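Local structure of putative angiotensinogen (Lampetra fluviatilis, 5INW) at residues A[347-352]-A[399-404]; A[247-252]-A[405-410]; A[122-127]-A[377-382]. The protein is a serpin that binds heparin, which promotes its inhibition of thrombin through a template mechanism. The protein carries 1 engineered substitution. One frame throughout, in Å; residues are numbered along the deposited sequence.

In the fold
From the N terminus, the chain first lays down 122-127, at the junction of helices 110-122 and 126-136; its partner 377-382, ahead of strand 389-401, comes some 250 residues later and closes interaction 3. Both 247-252 and 347-352 precede that closure, so interactions 1 and 2 each cross interaction 3. Interaction 1 closes at 399-404 and interaction 2 immediately afterwards at 405-410, the larger loop enclosing the smaller. Interaction 1 joins strands 345-359 and 389-401, interaction 2 strands 238-251 and 405-417; because 389-401 and 405-417 are neighbours between them, the two contacts touch, their centres about 11 Å apart. The centre of interaction 3 lies about 44 Å from that of interaction 1, across the molecule.

Interaction 1: residues A[347-352]-A[399-404]; sequences LSLPKF and LHVNEE
Phe352 and Val401 form an antiparallel hydrogen-bonded pair: Phe352 N donates to Val401 O (3.2 Å), and Val401 N returns a bond to Phe352 O (3.0 Å). Both side chains rise on the same face of the sheet. With CG set between its backbone N and carbonyl carbon (chi1 59°), Phe352 brings the outer end of its ring to the side chains of the partner strand. Val401 CB then lies over one ring face, with Val401 CG2 3.7 Å from Phe352 CZ, while Leu399 CD2 approaches the ring edge, 3.9 Å from Phe352 CE2. Phe352 O lies in the plane of the His400 imidazole at its edge, 3.4 Å from His400 CD2.

Lys351 works differently. Its chain runs extended as far as CE and bends at the last torsion (chi4 66°), crossing Glu403 at about a right angle in a weak salt bridge, NZ to OE1 3.5 Å. Replacing Lys351 with an alanine would probably leave Glu403 OE1 without this positive mate, although Thr261 would still hold OE2.

The contact lies where the long strand 345-359 passes from one serpin sheet to another: Leu349 and Lys351 bond to Met279 and Pro277 beside them, in sheet C, whereas Phe352 joins strand 389-401, in sheet A, flanked by strand 405-417. Leu347 and Ser348 pair in parallel with a strand of the separate C-terminal peptide chain, which extends sheet C.

Interaction 2: residues A[247-252]-A[405-410]; sequences YFKGSW and GTEAKA
Four backbone hydrogen bonds join Phe248 to Ala408 and Gly250 to Thr406, the shortest running from Phe248 N to Ala408 O (2.8 Å), in an antiparallel ladder. On one face, with its CG opposite the backbone N (chi1 174°), Tyr247 carries its hydroxyl to the Glu407 carboxylate, where OH donates to OE1 (2.9 Å) from above the plane, ring and carboxylate 69° apart; Lys409 CG lies alongside, 3.9 Å from Tyr247 CD1. On the other, the edge of the Phe248 ring meets Ala408 CB and the methyl of Thr406, CE2 to CG2 3.9 Å. At the end of the ladder, Gly405 CA sits over the Trp252 five-membered ring, 3.5 Å from its centroid, in a CH-pi contact. A side chain at Gly405 would run into Gly250 O, and at Gly250 into the Phe248 ring.

Further out, Asn402 O accepts from Trp252 NE1, and Tyr302 stacks on the indole while its hydroxyl bonds Thr406 OG1. Glu407 OE2 has a weak salt bridge to Lys409 NZ at 3.4 Å.

By sequence and position, 405-410 is probably the hinge of the cleaved reactive loop, which is inserted into the main serpin sheet as the extra strand 405-417. Four of the five cross-strand hydrogen bonds are main-chain and do not depend on particular side-chain groups, though the two glycines must stay small. The loop residues facing Phe248 are small, consistent with a loop that must slot into the sheet, while Glu407, on the opposite face, probably has its charge eased by Tyr247 and Lys409.

Interaction 3: residues A[122-127]-A[377-382]; sequences AGANGS and ADLSRI
Three hydrogen bonds tie Asn125 and Gly123 to the loop at Asp378 and Arg381. Two are backbone to backbone: Asn125 N to Asp378 O, short and straight (2.8 Å, 170°), and Arg381 N to Gly123 O, longer at 3.2 Å; in both the donor stands above the plane of the accepting carbonyl. The third joins side chains, Arg381 NE to Asn125 OD1 at 3.1 Å. The Arg381 chain runs extended from CG to NE, which carries its guanidinium past Ala124 O to the amide, and the two planes are turned 57° against each other.

Weaker CA-H...O contacts back up the backbone pair. Leu379 CA lies 3.2 Å from Gly123 O, and Ala124 CA approaches Asp378 O.

Within the loop, Asp378 OD1 accepts from Ser380 N, making an Asx turn, and also from Ser380 OG, which it meets with its syn lone pair (both 2.9 Å). The carboxylate is thereby held with CG anti to the Asp378 backbone N (chi1 -178°), alongside Asn125 CB. This turn belongs to the serpin segment between helix 361-369 and strand 389-401, and it meets the link from helix 110-122 to helix 126-136; Thr128 OG1 of the latter helix accepts a hydrogen bond from Asp378 N, extending the attachment.

The apolar contacts involve the buried residues Leu379 and Ile382. Leu379 CD2 touches Ala124 CB at 4.0 Å, and Ile382 CG1 occupies the place beside Gly123 CA where a CB would collide with it. Leu388 packs against both Leu379 and Ile382, and Leu184 against Ile382.

Interaction 1: residues A[347-352]-A[399-404]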
ATOM      1  N   LEU A 347     -10.459 -16.385  18.869  1.00 75.06           N
ATOM      2  CA  LEU A 347     -10.273 -15.119  18.164  1.00 72.49           C
ATOM      3  C   LEU A 347     -11.586 -14.424  17.968  1.00 72.32           C
ATOM      4  O   LEU A 347     -12.576 -15.066  17.633  1.00 78.16           O
ATOM      5  CB  LEU A 347      -9.613 -15.330  16.809  1.00 69.91           C
ATOM      6  CG  LEU A 347      -9.372 -14.067  15.963  1.00 68.40           C
ATOM      7  CD1 LEU A 347      -8.388 -13.112  16.591  1.00 67.81           C
ATOM      8  CD2 LEU A 347      -8.902 -14.447  14.564  1.00 67.74           C
ATOM      9  N   SER A 348     -11.572 -13.113  18.167  1.00 71.49           N
ATOM     10  CA  SER A 348     -12.708 -12.216  17.906  1.00 71.12           C
ATOM     11  C   SER A 348     -12.183 -11.063  17.012  1.00 70.37           C
ATOM     12  O   SER A 348     -11.228 -10.376  17.397  1.00 72.08           O
ATOM     13  CB  SER A 348     -13.268 -11.660  19.228  1.00 72.93           C
ATOM     14  OG  SER A 348     -13.146 -12.600  20.306  1.00 73.83           O
ATOM     15  N   LEU A 349     -12.759 -10.888  15.817  1.00 67.65           N
ATOM     16  CA  LEU A 349     -12.281  -9.925  14.820  1.00 64.87           C
ATOM     17  C   LEU A 349     -13.414  -9.228  14.077  1.00 64.68           C
ATOM     18  O   LEU A 349     -14.228  -9.923  13.453  1.00 63.62           O
ATOM     19  CB  LEU A 349     -11.434 -10.650  13.765  1.00 66.47           C
ATOM     20  CG  LEU A 349     -10.703  -9.881  12.639  1.00 63.04           C
ATOM     21  CD1 LEU A 349      -9.645  -8.993  13.251  1.00 63.06           C
ATOM     22  CD2 LEU A 349     -10.060 -10.845  11.634  1.00 62.08           C
ATOM     23  N   PRO A 350     -13.415  -7.864  14.044  1.00 63.12           N
ATOM     24  CA  PRO A 350     -14.414  -7.112  13.274  1.00 61.12           C
ATOM     25  C   PRO A 350     -14.470  -7.461  11.784  1.00 59.54           C
ATOM     26  O   PRO A 350     -13.466  -7.849  11.208  1.00 57.12           O
ATOM     27  CB  PRO A 350     -13.979  -5.664  13.461  1.00 59.70           C
ATOM     28  CG  PRO A 350     -13.296  -5.640  14.783  1.00 61.20           C
ATOM     29  CD  PRO A 350     -12.612  -6.971  14.903  1.00 62.07           C
ATOM     30  N   LYS A 351     -15.671  -7.336  11.214  1.00 62.73           N
ATOM     31  CA  LYS A 351     -15.984  -7.466   9.782  1.00 61.73           C
ATOM     32  C   LYS A 351     -16.339  -6.032   9.350  1.00 62.26           C
ATOM     33  O   LYS A 351     -17.181  -5.364   9.974  1.00 64.16           O
ATOM     34  CB  LYS A 351     -17.171  -8.420   9.610  1.00 62.78           C
ATOM     35  CG  LYS A 351     -17.833  -8.519   8.234  1.00 63.66           C
ATOM     36  CD  LYS A 351     -18.975  -9.541   8.319  1.00 66.63           C
ATOM     37  CE  LYS A 351     -20.067  -9.414   7.263  1.00 68.79           C
ATOM     38  NZ  LYS A 351     -19.653  -9.701   5.848  1.00 70.31           N
ATOM     39  N   PHE A 352     -15.668  -5.541   8.319  1.00 59.44           N
ATOM     40  CA  PHE A 352     -15.744  -4.134   7.976  1.00 58.48           C
ATOM     41  C   PHE A 352     -15.174  -3.880   6.615  1.00 57.48           C
ATOM     42  O   PHE A 352     -14.407  -4.694   6.108  1.00 54.54           O
ATOM     43  CB  PHE A 352     -14.947  -3.304   8.974  1.00 58.14           C
ATOM     44  CG  PHE A 352     -13.485  -3.671   9.051  1.00 56.21           C
ATOM     45  CD1 PHE A 352     -13.067  -4.698   9.864  1.00 57.37           C
ATOM     46  CD2 PHE A 352     -12.528  -2.997   8.315  1.00 53.78           C
ATOM     47  CE1 PHE A 352     -11.720  -5.049   9.931  1.00 56.27           C
ATOM     48  CE2 PHE A 352     -11.184  -3.344   8.382  1.00 52.74           C
ATOM     49  CZ  PHE A 352     -10.781  -4.368   9.203  1.00 54.30           C
ATOM     50  N   LEU A 399      -9.872  -1.628   2.334  1.00 46.71           N
ATOM     51  CA  LEU A 399      -9.662  -2.869   3.070  1.00 46.98           C
ATOM     52  C   LEU A 399     -11.016  -3.441   3.423  1.00 46.29           C
ATOM     53  O   LEU A 399     -11.814  -2.757   3.999  1.00 45.95           O
ATOM     54  CB  LEU A 399      -8.813  -2.643   4.340  1.00 46.95           C
ATOM     55  CG  LEU A 399      -8.600  -3.906   5.193  1.00 49.19           C
ATOM     56  CD1 LEU A 399      -7.932  -5.026   4.387  1.00 47.07           C
ATOM     57  CD2 LEU A 399      -7.799  -3.595   6.454  1.00 50.11           C
ATOM     58  N   HIS A 400     -11.258  -4.681   3.038  1.00 46.10           N
ATOM     59  CA  HIS A 400     -12.502  -5.352   3.288  1.00 49.85           C
ATOM     60  C   HIS A 400     -12.129  -6.666   3.948  1.00 47.42           C
ATOM     61  O   HIS A 400     -11.460  -7.471   3.371  1.00 47.34           O
ATOM     62  CB  HIS A 400     -13.277  -5.542   1.963  1.00 55.92           C
ATOM     63  CG  HIS A 400     -14.681  -6.071   2.116  1.00 64.11           C
ATOM     64  ND1 HIS A 400     -15.346  -6.730   1.094  1.00 70.63           N
ATOM     65  CD2 HIS A 400     -15.540  -6.058   3.168  1.00 67.49           C
ATOM     66  CE1 HIS A 400     -16.555  -7.090   1.506  1.00 71.69           C
ATOM     67  NE2 HIS A 400     -16.701  -6.683   2.757  1.00 73.62           N
ATOM     68  N   VAL A 401     -12.499  -6.828   5.196  1.00 47.29           N
ATOM     69  CA  VAL A 401     -12.351  -8.081   5.895  1.00 49.28           C
ATOM     70  C   VAL A 401     -13.750  -8.718   6.101  1.00 49.94           C
ATOM     71  O   VAL A 401     -14.713  -8.033   6.501  1.00 50.84           O
ATOM     72  CB  VAL A 401     -11.629  -7.863   7.252  1.00 51.47           C
ATOM     73  CG1 VAL A 401     -11.548  -9.162   8.040  1.00 51.68           C
ATOM     74  CG2 VAL A 401     -10.233  -7.278   7.010  1.00 51.37           C
ATOM     75  N   ASN A 402     -13.849 -10.016   5.825  1.00 48.57           N
ATOM     76  CA  ASN A 402     -15.056 -10.745   6.066  1.00 50.89           C
ATOM     77  C   ASN A 402     -14.750 -12.196   6.410  1.00 53.09           C
ATOM     78  O   ASN A 402     -13.598 -12.542   6.574  1.00 55.20           O
ATOM     79  CB  ASN A 402     -16.038 -10.544   4.903  1.00 50.92           C
ATOM     80  CG  ASN A 402     -15.638 -11.243   3.631  1.00 50.41           C
ATOM     81  OD1 ASN A 402     -14.640 -11.992   3.542  1.00 50.43           O
ATOM     82  ND2 ASN A 402     -16.456 -11.024   2.612  1.00 50.38           N
ATOM     83  N   GLU A 403     -15.781 -13.031   6.533  1.00 55.12           N
ATOM     84  CA  GLU A 403     -15.623 -14.431   6.901  1.00 55.47           C
ATOM     85  C   GLU A 403     -14.742 -15.228   5.942  1.00 55.43           C
ATOM     86  O   GLU A 403     -14.087 -16.143   6.392  1.00 55.47           O
ATOM     87  CB  GLU A 403     -17.006 -15.127   6.998  1.00 58.18           C
ATOM     88  CG  GLU A 403     -17.852 -14.772   8.217  1.00 59.02           C
ATOM     89  CD  GLU A 403     -18.618 -13.455   8.142  1.00 58.58           C
ATOM     90  OE1 GLU A 403     -18.518 -12.725   7.138  1.00 55.28           O
ATOM     91  OE2 GLU A 403     -19.375 -13.171   9.109  1.00 62.92           O
ATOM     92  N   GLU A 404     -14.763 -14.923   4.632  1.00 56.71           N
ATOM     93  CA  GLU A 404     -13.927 -15.652   3.645  1.00 57.62           C
ATOM     94  C   GLU A 404     -12.473 -15.218   3.709  1.00 54.53           C
ATOM     95  O   GLU A 404     -11.563 -15.992   3.370  1.00 54.27           O
ATOM     96  CB  GLU A 404     -14.370 -15.454   2.180  1.00 59.28           C
ATOM     97  CG  GLU A 404     -15.851 -15.679   1.888  1.00 66.59           C
ATOM     98  CD  GLU A 404     -16.386 -17.137   2.042  1.00 72.96           C
ATOM     99  OE1 GLU A 404     -17.566 -17.300   2.475  1.00 78.66           O
ATOM    100  OE2 GLU A 404     -15.676 -18.129   1.730  1.00 73.27           O
TER

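Interaction 2: residues A[247-252]-A[405-410]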
ATOM      1  N   TYR A 247      -4.128  -4.997  -6.451  1.00 40.43           N
ATOM      2  CA  TYR A 247      -5.306  -5.681  -5.983  1.00 39.82           C
ATOM      3  C   TYR A 247      -4.887  -6.975  -5.336  1.00 42.20           C
ATOM      4  O   TYR A 247      -4.179  -7.754  -5.978  1.00 43.43           O
ATOM      5  CB  TYR A 247      -6.213  -6.022  -7.153  1.00 38.83           C
ATOM      6  CG  TYR A 247      -7.402  -6.873  -6.759  1.00 39.71           C
ATOM      7  CD1 TYR A 247      -8.523  -6.287  -6.266  1.00 40.42           C
ATOM      8  CD2 TYR A 247      -7.374  -8.281  -6.854  1.00 41.75           C
ATOM      9  CE1 TYR A 247      -9.611  -7.043  -5.897  1.00 45.30           C
ATOM     10  CE2 TYR A 247      -8.449  -9.065  -6.467  1.00 43.19           C
ATOM     11  CZ  TYR A 247      -9.582  -8.429  -5.985  1.00 45.92           C
ATOM     12  OH  TYR A 247     -10.738  -9.096  -5.583  1.00 50.40           O
ATOM     13  N   PHE A 248      -5.366  -7.208  -4.107  1.00 42.37           N
ATOM     14  CA  PHE A 248      -5.142  -8.442  -3.363  1.00 44.07           C
ATOM     15  C   PHE A 248      -6.461  -9.065  -2.929  1.00 45.86           C
ATOM     16  O   PHE A 248      -7.336  -8.356  -2.403  1.00 46.87           O
ATOM     17  CB  PHE A 248      -4.315  -8.106  -2.119  1.00 45.81           C
ATOM     18  CG  PHE A 248      -4.357  -9.151  -1.031  1.00 45.96           C
ATOM     19  CD1 PHE A 248      -3.626 -10.324  -1.153  1.00 46.75           C
ATOM     20  CD2 PHE A 248      -5.084  -8.939   0.121  1.00 47.27           C
ATOM     21  CE1 PHE A 248      -3.655 -11.282  -0.170  1.00 47.87           C
ATOM     22  CE2 PHE A 248      -5.119  -9.897   1.124  1.00 49.19           C
ATOM     23  CZ  PHE A 248      -4.386 -11.058   0.987  1.00 48.89           C
ATOM     24  N   LYS A 249      -6.630 -10.373  -3.145  1.00 47.26           N
ATOM     25  CA  LYS A 249      -7.770 -11.078  -2.545  1.00 49.72           C
ATOM     26  C   LYS A 249      -7.352 -12.432  -2.051  1.00 50.50           C
ATOM     27  O   LYS A 249      -7.084 -13.328  -2.842  1.00 53.78           O
ATOM     28  CB  LYS A 249      -8.950 -11.223  -3.486  1.00 50.99           C
ATOM     29  CG  LYS A 249     -10.200 -11.788  -2.814  1.00 51.33           C
ATOM     30  CD  LYS A 249     -11.338 -11.852  -3.813  1.00 52.59           C
ATOM     31  CE  LYS A 249     -12.504 -12.624  -3.255  1.00 56.15           C
ATOM     32  NZ  LYS A 249     -13.449 -12.955  -4.350  1.00 60.08           N
ATOM     33  N   GLY A 250      -7.318 -12.555  -0.725  1.00 49.54           N
ATOM     34  CA  GLY A 250      -6.868 -13.750  -0.058  1.00 48.13           C
ATOM     35  C   GLY A 250      -7.943 -14.377   0.791  1.00 47.05           C
ATOM     36  O   GLY A 250      -8.594 -13.729   1.573  1.00 46.47           O
ATOM     37  N   SER A 251      -8.122 -15.667   0.610  1.00 49.94           N
ATOM     38  CA  SER A 251      -8.992 -16.479   1.499  1.00 50.15           C
ATOM     39  C   SER A 251      -8.238 -16.813   2.752  1.00 50.18           C
ATOM     40  O   SER A 251      -7.038 -17.183   2.669  1.00 52.34           O
ATOM     41  CB  SER A 251      -9.395 -17.769   0.823  1.00 48.44           C
ATOM     42  OG  SER A 251     -10.488 -17.518   0.035  1.00 48.61           O
ATOM     43  N   TRP A 252      -8.911 -16.722   3.902  1.00 48.84           N
ATOM     44  CA  TRP A 252      -8.269 -17.154   5.160  1.00 48.49           C
ATOM     45  C   TRP A 252      -7.905 -18.641   5.037  1.00 49.78           C
ATOM     46  O   TRP A 252      -8.589 -19.437   4.348  1.00 49.29           O
ATOM     47  CB  TRP A 252      -9.184 -17.006   6.358  1.00 47.82           C
ATOM     48  CG  TRP A 252      -9.621 -15.670   6.644  1.00 46.15           C
ATOM     49  CD1 TRP A 252     -10.898 -15.220   6.643  1.00 46.04           C
ATOM     50  CD2 TRP A 252      -8.795 -14.551   7.004  1.00 45.09           C
ATOM     51  NE1 TRP A 252     -10.932 -13.879   6.960  1.00 45.92           N
ATOM     52  CE2 TRP A 252      -9.654 -13.448   7.213  1.00 44.77           C
ATOM     53  CE3 TRP A 252      -7.432 -14.377   7.175  1.00 43.02           C
ATOM     54  CZ2 TRP A 252      -9.183 -12.197   7.577  1.00 43.41           C
ATOM     55  CZ3 TRP A 252      -6.982 -13.157   7.543  1.00 42.58           C
ATOM     56  CH2 TRP A 252      -7.846 -12.060   7.715  1.00 41.91           C
ATOM     57  N   GLY A 405     -12.246 -13.959   4.043  1.00 50.52           N
ATOM     58  CA  GLY A 405     -10.954 -13.424   3.772  1.00 49.75           C
ATOM     59  C   GLY A 405     -10.903 -11.927   3.679  1.00 48.75           C
ATOM     60  O   GLY A 405     -11.673 -11.237   4.331  1.00 51.47           O
ATOM     61  N   THR A 406      -9.915 -11.447   2.938  1.00 45.31           N
ATOM     62  CA  THR A 406      -9.633 -10.063   2.870  1.00 45.26           C
ATOM     63  C   THR A 406      -9.529  -9.665   1.401  1.00 46.70           C
ATOM     64  O   THR A 406      -8.929 -10.401   0.619  1.00 45.37           O
ATOM     65  CB  THR A 406      -8.292  -9.755   3.572  1.00 45.26           C
ATOM     66  OG1 THR A 406      -8.373 -10.094   4.959  1.00 45.24           O
ATOM     67  CG2 THR A 406      -7.911  -8.303   3.418  1.00 43.12           C
ATOM     68  N   GLU A 407     -10.130  -8.523   1.044  1.00 47.73           N
ATOM     69  CA  GLU A 407     -10.007  -7.940  -0.267  1.00 50.10           C
ATOM     70  C   GLU A 407      -9.418  -6.583  -0.039  1.00 49.22           C
ATOM     71  O   GLU A 407      -9.831  -5.885   0.901  1.00 50.33           O
ATOM     72  CB  GLU A 407     -11.367  -7.806  -0.911  1.00 55.92           C
ATOM     73  CG  GLU A 407     -11.325  -8.015  -2.427  1.00 62.32           C
ATOM     74  CD  GLU A 407     -12.448  -7.334  -3.198  1.00 66.89           C
ATOM     75  OE1 GLU A 407     -12.940  -7.960  -4.145  1.00 67.06           O
ATOM     76  OE2 GLU A 407     -12.829  -6.163  -2.877  1.00 76.51           O
ATOM     77  N   ALA A 408      -8.398  -6.222  -0.823  1.00 46.46           N
ATOM     78  CA  ALA A 408      -7.699  -4.928  -0.644  1.00 45.59           C
ATOM     79  C   ALA A 408      -7.270  -4.383  -1.974  1.00 46.28           C
ATOM     80  O   ALA A 408      -6.644  -5.120  -2.725  1.00 47.22           O
ATOM     81  CB  ALA A 408      -6.487  -5.051   0.281  1.00 44.39           C
ATOM     82  N   LYS A 409      -7.564  -3.101  -2.220  1.00 46.43           N
ATOM     83  CA  LYS A 409      -7.193  -2.389  -3.435  1.00 47.64           C
ATOM     84  C   LYS A 409      -6.330  -1.218  -3.008  1.00 46.42           C
ATOM     85  O   LYS A 409      -6.581  -0.655  -1.967  1.00 46.37           O
ATOM     86  CB  LYS A 409      -8.429  -1.790  -4.084  1.00 50.96           C
ATOM     87  CG  LYS A 409      -9.337  -2.758  -4.790  1.00 56.11           C
ATOM     88  CD  LYS A 409     -10.758  -2.188  -4.995  1.00 61.30           C
ATOM     89  CE  LYS A 409     -11.814  -3.315  -4.963  1.00 67.43           C
ATOM     90  NZ  LYS A 409     -13.099  -3.024  -4.233  1.00 71.64           N
ATOM     91  N   ALA A 410      -5.367  -0.830  -3.835  1.00 45.57           N
ATOM     92  CA  ALA A 410      -4.736   0.486  -3.755  1.00 45.97           C
ATOM     93  C   ALA A 410      -4.523   1.049  -5.141  1.00 45.07           C
ATOM     94  O   ALA A 410      -4.431   0.311  -6.093  1.00 42.43           O
ATOM     95  CB  ALA A 410      -3.393   0.409  -3.031  1.00 49.11           C
TER

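Interaction 3: residues A[122-127]-A[377-382]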
ATOM      1  N   ALA A 122      12.817   6.946 -13.013  1.00 44.10           N
ATOM      2  CA  ALA A 122      13.302   6.619 -14.327  1.00 44.53           C
ATOM      3  C   ALA A 122      13.391   7.786 -15.253  1.00 45.18           C
ATOM      4  O   ALA A 122      14.215   7.788 -16.159  1.00 50.67           O
ATOM      5  CB  ALA A 122      12.415   5.555 -14.940  1.00 45.74           C
ATOM      6  N   GLY A 123      12.569   8.794 -15.043  1.00 46.16           N
ATOM      7  CA  GLY A 123      12.692  10.051 -15.783  1.00 47.99           C
ATOM      8  C   GLY A 123      13.403  11.209 -15.068  1.00 48.08           C
ATOM      9  O   GLY A 123      13.448  12.328 -15.594  1.00 46.86           O
ATOM     10  N   ALA A 124      13.941  10.973 -13.880  1.00 47.54           N
ATOM     11  CA  ALA A 124      14.465  12.071 -13.105  1.00 48.59           C
ATOM     12  C   ALA A 124      15.878  12.201 -13.476  1.00 50.85           C
ATOM     13  O   ALA A 124      16.531  11.229 -13.883  1.00 49.32           O
ATOM     14  CB  ALA A 124      14.353  11.806 -11.619  1.00 49.87           C
ATOM     15  N   ASN A 125      16.354  13.432 -13.356  1.00 54.61           N
ATOM     16  CA  ASN A 125      17.789  13.662 -13.288  1.00 57.08           C
ATOM     17  C   ASN A 125      18.213  14.661 -12.200  1.00 57.19           C
ATOM     18  O   ASN A 125      17.388  15.333 -11.600  1.00 53.12           O
ATOM     19  CB  ASN A 125      18.335  14.064 -14.638  1.00 57.24           C
ATOM     20  CG  ASN A 125      19.652  13.389 -14.909  1.00 60.88           C
ATOM     21  OD1 ASN A 125      19.784  12.155 -14.813  1.00 63.67           O
ATOM     22  ND2 ASN A 125      20.655  14.179 -15.175  1.00 62.70           N
ATOM     23  N   GLY A 126      19.507  14.669 -11.895  1.00 60.26           N
ATOM     24  CA  GLY A 126      20.084  15.635 -10.961  1.00 62.10           C
ATOM     25  C   GLY A 126      19.639  15.481  -9.512  1.00 61.61           C
ATOM     26  O   GLY A 126      19.533  14.352  -8.995  1.00 60.78           O
ATOM     27  N   SER A 127      19.420  16.619  -8.856  1.00 64.04           N
ATOM     28  CA  SER A 127      18.950  16.636  -7.467  1.00 68.29           C
ATOM     29  C   SER A 127      17.673  15.761  -7.297  1.00 69.15           C
ATOM     30  O   SER A 127      17.574  14.996  -6.327  1.00 71.04           O
ATOM     31  CB  SER A 127      18.677  18.088  -6.973  1.00 69.05           C
ATOM     32  OG  SER A 127      17.450  18.600  -7.528  1.00 70.67           O
ATOM     33  N   ALA A 377      12.242  21.364 -10.466  1.00 70.03           N
ATOM     34  CA  ALA A 377      12.459  19.908 -10.619  1.00 67.31           C
ATOM     35  C   ALA A 377      13.081  19.522 -11.977  1.00 63.48           C
ATOM     36  O   ALA A 377      12.746  20.102 -13.009  1.00 60.81           O
ATOM     37  CB  ALA A 377      11.156  19.165 -10.459  1.00 67.15           C
ATOM     38  N   ASP A 378      13.944  18.504 -11.945  1.00 59.04           N
ATOM     39  CA  ASP A 378      14.541  17.941 -13.124  1.00 60.41           C
ATOM     40  C   ASP A 378      13.975  16.541 -13.516  1.00 57.62           C
ATOM     41  O   ASP A 378      14.415  15.490 -13.004  1.00 52.15           O
ATOM     42  CB  ASP A 378      16.052  17.886 -12.898  1.00 65.44           C
ATOM     43  CG  ASP A 378      16.841  17.348 -14.107  1.00 71.38           C
ATOM     44  OD1 ASP A 378      16.301  16.612 -14.986  1.00 76.50           O
ATOM     45  OD2 ASP A 378      18.043  17.669 -14.173  1.00 76.30           O
ATOM     46  N   LEU A 379      13.061  16.554 -14.495  1.00 55.62           N
ATOM     47  CA  LEU A 379      12.578  15.331 -15.141  1.00 54.39           C
ATOM     48  C   LEU A 379      12.984  15.289 -16.599  1.00 53.99           C
ATOM     49  O   LEU A 379      12.181  15.023 -17.498  1.00 52.34           O
ATOM     50  CB  LEU A 379      11.078  15.247 -15.004  1.00 54.30           C
ATOM     51  CG  LEU A 379      10.631  15.122 -13.548  1.00 55.39           C
ATOM     52  CD1 LEU A 379       9.111  15.087 -13.502  1.00 55.00           C
ATOM     53  CD2 LEU A 379      11.223  13.878 -12.862  1.00 55.30           C
ATOM     54  N   SER A 380      14.272  15.503 -16.817  1.00 53.82           N
ATOM     55  CA  SER A 380      14.783  15.709 -18.146  1.00 55.87           C
ATOM     56  C   SER A 380      15.090  14.417 -18.889  1.00 56.14           C
ATOM     57  O   SER A 380      15.411  14.499 -20.091  1.00 56.78           O
ATOM     58  CB  SER A 380      16.042  16.584 -18.094  1.00 57.17           C
ATOM     59  OG  SER A 380      17.178  15.865 -17.650  1.00 57.11           O
ATOM     60  N   ARG A 381      15.068  13.263 -18.196  1.00 54.82           N
ATOM     61  CA  ARG A 381      15.184  11.954 -18.852  1.00 58.44           C
ATOM     62  C   ARG A 381      13.885  11.569 -19.528  1.00 55.72           C
ATOM     63  O   ARG A 381      13.893  10.669 -20.361  1.00 57.28           O
ATOM     64  CB  ARG A 381      15.600  10.825 -17.888  1.00 65.40           C
ATOM     65  CG  ARG A 381      17.092  10.729 -17.510  1.00 72.26           C
ATOM     66  CD  ARG A 381      17.352   9.489 -16.628  1.00 77.13           C
ATOM     67  NE  ARG A 381      18.654   9.509 -15.954  1.00 87.98           N
ATOM     68  CZ  ARG A 381      19.719   8.737 -16.227  1.00 97.24           C
ATOM     69  NH1 ARG A 381      19.702   7.778 -17.164  1.00 99.66           N
ATOM     70  NH2 ARG A 381      20.846   8.913 -15.523  1.00101.89           N
ATOM     71  N   ILE A 382      12.778  12.226 -19.175  1.00 51.86           N
ATOM     72  CA  ILE A 382      11.480  11.975 -19.820  1.00 50.84           C
ATOM     73  C   ILE A 382      11.414  12.606 -21.194  1.00 50.85           C
ATOM     74  O   ILE A 382      11.090  11.953 -22.174  1.00 48.70           O
ATOM     75  CB  ILE A 382      10.283  12.509 -18.997  1.00 50.20           C
ATOM     76  CG1 ILE A 382      10.238  11.847 -17.628  1.00 50.32           C
ATOM     77  CG2 ILE A 382       8.931  12.218 -19.666  1.00 48.86           C
ATOM     78  CD1 ILE A 382       9.182  12.419 -16.700  1.00 49.94           C
TER